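Local coordinates for Molybdate/tungstate binding protein (Sporomusa ovata, PDB 1FR3) that binds the oxyanions molybdate and tungstate, probably serving in molybdate homeostasis as a small intracellular store, at residues Val17-Ile25 with Ala36-Ala44. Sequence-based numbering, arbitrary orientation.
With WO4 (tungstate(VI)ion), chain R; WO4 (tungstate(VI)ion), chain N.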
# COMPACT_ATOMS: atom_id res chain seq x y z
N VAL A 17 -13.82 7.89 -14.63
CA VAL A 17 -15.07 8.04 -13.88
C VAL A 17 -14.73 8.82 -12.61
O VAL A 17 -13.89 8.38 -11.82
CB VAL A 17 -15.75 6.71 -13.55
CG1 VAL A 17 -17.01 6.92 -12.71
CG2 VAL A 17 -16.10 5.96 -14.83
N LYS A 18 -15.34 9.99 -12.44
CA LYS A 18 -15.05 10.86 -11.31
C LYS A 18 -16.07 10.76 -10.18
O LYS A 18 -17.26 10.95 -10.42
CB LYS A 18 -15.04 12.31 -11.82
CG LYS A 18 -13.99 12.60 -12.87
CD LYS A 18 -14.03 14.07 -13.29
CE LYS A 18 -13.02 14.35 -14.39
NZ LYS A 18 -12.98 15.81 -14.73
N GLY A 19 -15.60 10.49 -8.97
CA GLY A 19 -16.48 10.43 -7.80
C GLY A 19 -16.28 11.74 -7.03
O GLY A 19 -15.73 12.68 -7.59
N THR A 20 -16.70 11.77 -5.77
CA THR A 20 -16.53 13.00 -4.99
C THR A 20 -15.09 13.18 -4.52
O THR A 20 -14.58 14.30 -4.43
CB THR A 20 -17.47 13.00 -3.77
OG1 THR A 20 -18.82 12.86 -4.24
CG2 THR A 20 -17.36 14.29 -2.97
N VAL A 21 -14.44 12.05 -4.23
CA VAL A 21 -13.07 12.09 -3.73
C VAL A 21 -12.10 11.34 -4.64
O VAL A 21 -11.02 11.85 -4.95
CB VAL A 21 -13.02 11.48 -2.32
CG1 VAL A 21 -11.60 11.27 -1.83
CG2 VAL A 21 -13.81 12.38 -1.37
N MET A 22 -12.51 10.16 -5.08
CA MET A 22 -11.69 9.32 -5.93
C MET A 22 -12.13 9.32 -7.39
O MET A 22 -13.26 9.64 -7.74
CB MET A 22 -11.73 7.87 -5.40
CG MET A 22 -11.25 7.74 -3.96
SD MET A 22 -9.55 8.25 -3.68
CE MET A 22 -8.65 7.01 -4.61
N ALA A 23 -11.21 8.89 -8.25
CA ALA A 23 -11.48 8.78 -9.68
C ALA A 23 -10.94 7.44 -10.18
O ALA A 23 -9.87 7.00 -9.74
CB ALA A 23 -10.82 9.90 -10.46
N LYS A 24 -11.70 6.78 -11.03
CA LYS A 24 -11.27 5.52 -11.64
C LYS A 24 -10.63 5.85 -12.98
O LYS A 24 -11.27 6.46 -13.83
CB LYS A 24 -12.45 4.57 -11.84
CG LYS A 24 -12.07 3.30 -12.61
CD LYS A 24 -13.22 2.34 -12.81
CE LYS A 24 -14.35 2.90 -13.64
NZ LYS A 24 -15.33 1.83 -14.02
N ILE A 25 -9.37 5.45 -13.18
CA ILE A 25 -8.68 5.70 -14.44
C ILE A 25 -8.52 4.34 -15.14
O ILE A 25 -7.81 3.49 -14.61
CB ILE A 25 -7.29 6.33 -14.26
CG1 ILE A 25 -7.31 7.48 -13.26
CG2 ILE A 25 -6.73 6.81 -15.59
CD1 ILE A 25 -8.24 8.63 -13.54
N ALA A 36 -6.64 2.24 -12.25
CA ALA A 36 -6.01 2.95 -11.15
C ALA A 36 -7.09 3.76 -10.42
O ALA A 36 -7.98 4.32 -11.05
CB ALA A 36 -4.91 3.88 -11.65
N ALA A 37 -7.01 3.79 -9.10
CA ALA A 37 -7.92 4.61 -8.29
C ALA A 37 -7.07 5.70 -7.64
O ALA A 37 -6.24 5.40 -6.78
CB ALA A 37 -8.67 3.78 -7.27
N ILE A 38 -7.25 6.92 -8.11
CA ILE A 38 -6.49 8.07 -7.63
C ILE A 38 -7.42 9.18 -7.18
O ILE A 38 -8.64 9.05 -7.34
CB ILE A 38 -5.52 8.59 -8.70
CG1 ILE A 38 -6.27 9.18 -9.91
CG2 ILE A 38 -4.58 7.46 -9.15
CD1 ILE A 38 -5.38 9.71 -11.01
N THR A 39 -6.89 10.28 -6.63
CA THR A 39 -7.81 11.35 -6.22
C THR A 39 -8.27 12.19 -7.41
O THR A 39 -7.58 12.31 -8.42
CB THR A 39 -7.16 12.27 -5.17
OG1 THR A 39 -6.05 12.93 -5.79
CG2 THR A 39 -6.69 11.47 -3.96
N ILE A 40 -9.44 12.80 -7.26
CA ILE A 40 -9.95 13.69 -8.31
C ILE A 40 -9.00 14.88 -8.45
O ILE A 40 -8.84 15.44 -9.54
CB ILE A 40 -11.40 14.12 -8.07
CG1 ILE A 40 -11.57 14.87 -6.75
CG2 ILE A 40 -12.31 12.89 -8.08
CD1 ILE A 40 -12.90 15.61 -6.67
N ASP A 41 -8.33 15.24 -7.37
CA ASP A 41 -7.36 16.32 -7.37
C ASP A 41 -6.27 16.05 -8.41
O ASP A 41 -5.84 16.95 -9.13
CB ASP A 41 -6.73 16.47 -5.98
CG ASP A 41 -7.78 16.75 -4.91
OD1 ASP A 41 -8.58 15.82 -4.67
OD2 ASP A 41 -7.76 17.85 -4.33
N SER A 42 -5.83 14.79 -8.46
CA SER A 42 -4.79 14.40 -9.41
C SER A 42 -5.28 14.46 -10.85
O SER A 42 -4.53 14.81 -11.76
CB SER A 42 -4.28 13.00 -9.08
OG SER A 42 -3.55 13.00 -7.87
N VAL A 43 -6.55 14.10 -11.08
CA VAL A 43 -7.11 14.19 -12.43
C VAL A 43 -7.04 15.63 -12.93
O VAL A 43 -6.66 15.89 -14.06
CB VAL A 43 -8.55 13.67 -12.47
CG1 VAL A 43 -9.20 13.95 -13.81
CG2 VAL A 43 -8.55 12.17 -12.18
N ALA A 44 -7.41 16.55 -12.04
CA ALA A 44 -7.38 17.98 -12.33
C ALA A 44 -5.97 18.50 -12.54
O ALA A 44 -5.69 19.18 -13.52
CB ALA A 44 -8.04 18.74 -11.19
W WO4 R . -3.11 9.74 -5.58
O1 WO4 R . -4.08 10.97 -6.36
O2 WO4 R . -2.07 8.90 -6.75
O3 WO4 R . -4.19 8.57 -4.88
O4 WO4 R . -2.06 10.44 -4.35
W WO4 N . -16.24 8.08 -3.68
O1 WO4 N . -14.76 8.92 -4.09
O2 WO4 N . -16.40 6.60 -4.63
O3 WO4 N . -16.23 7.73 -1.97
O4 WO4 N . -17.61 9.12 -4.07
O HOH W 1 -10.09 13.92 -3.46
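Val-21 O takes two donors: Ile-40 N at 3.0 Å, tilted 32° from the carbonyl plane, and a water, also held by Asp-41 OD1, at 2.7 Å. Beyond this point the hairpin strands 22-29 and 32-39 pair antiparallel, first through a short bond from Ala-23 N to Ile-38 O (2.7 Å), then through the mutual backbone pair of Ile-25 and Ala-36. On one face of the sheet Val-43, from the first helical turn, sets CG2 against Ala-23 CB (3.6 Å) and Ile-25 CD1, while Ile-25 crosses Ile-38 at about a right angle. Met-22, bent at chi2 and chi3, folds its CE back over the Ile-38 carbonyl and packs on Met-22 of two neighbouring subunits.

Thr-39 is the N-cap of helix 40-46. With chi1 64° placing OG1 between its backbone N and carbonyl carbon, OG1 accepts from Ser-42 N and donates to O1 of one tungstate (2.8 Å), which Thr-39 N also reaches; Ser-4 and Lys-59 of a neighbouring subunit help complete this site. A valine here would probably leave Ser-42 N without its side-chain cap and the oxyanion short of one donor. O1 of the other tungstate accepts from Met-22 N at 2.8 Å, and Met-22 N of two neighbouring subunits also binds this ion. Two kinds of intersubunit oxyanion site, one lined by backbone amides, one also by hydroxyls and a lysine, characterise this hexameric Mop assembly of OB-like TOBE domains.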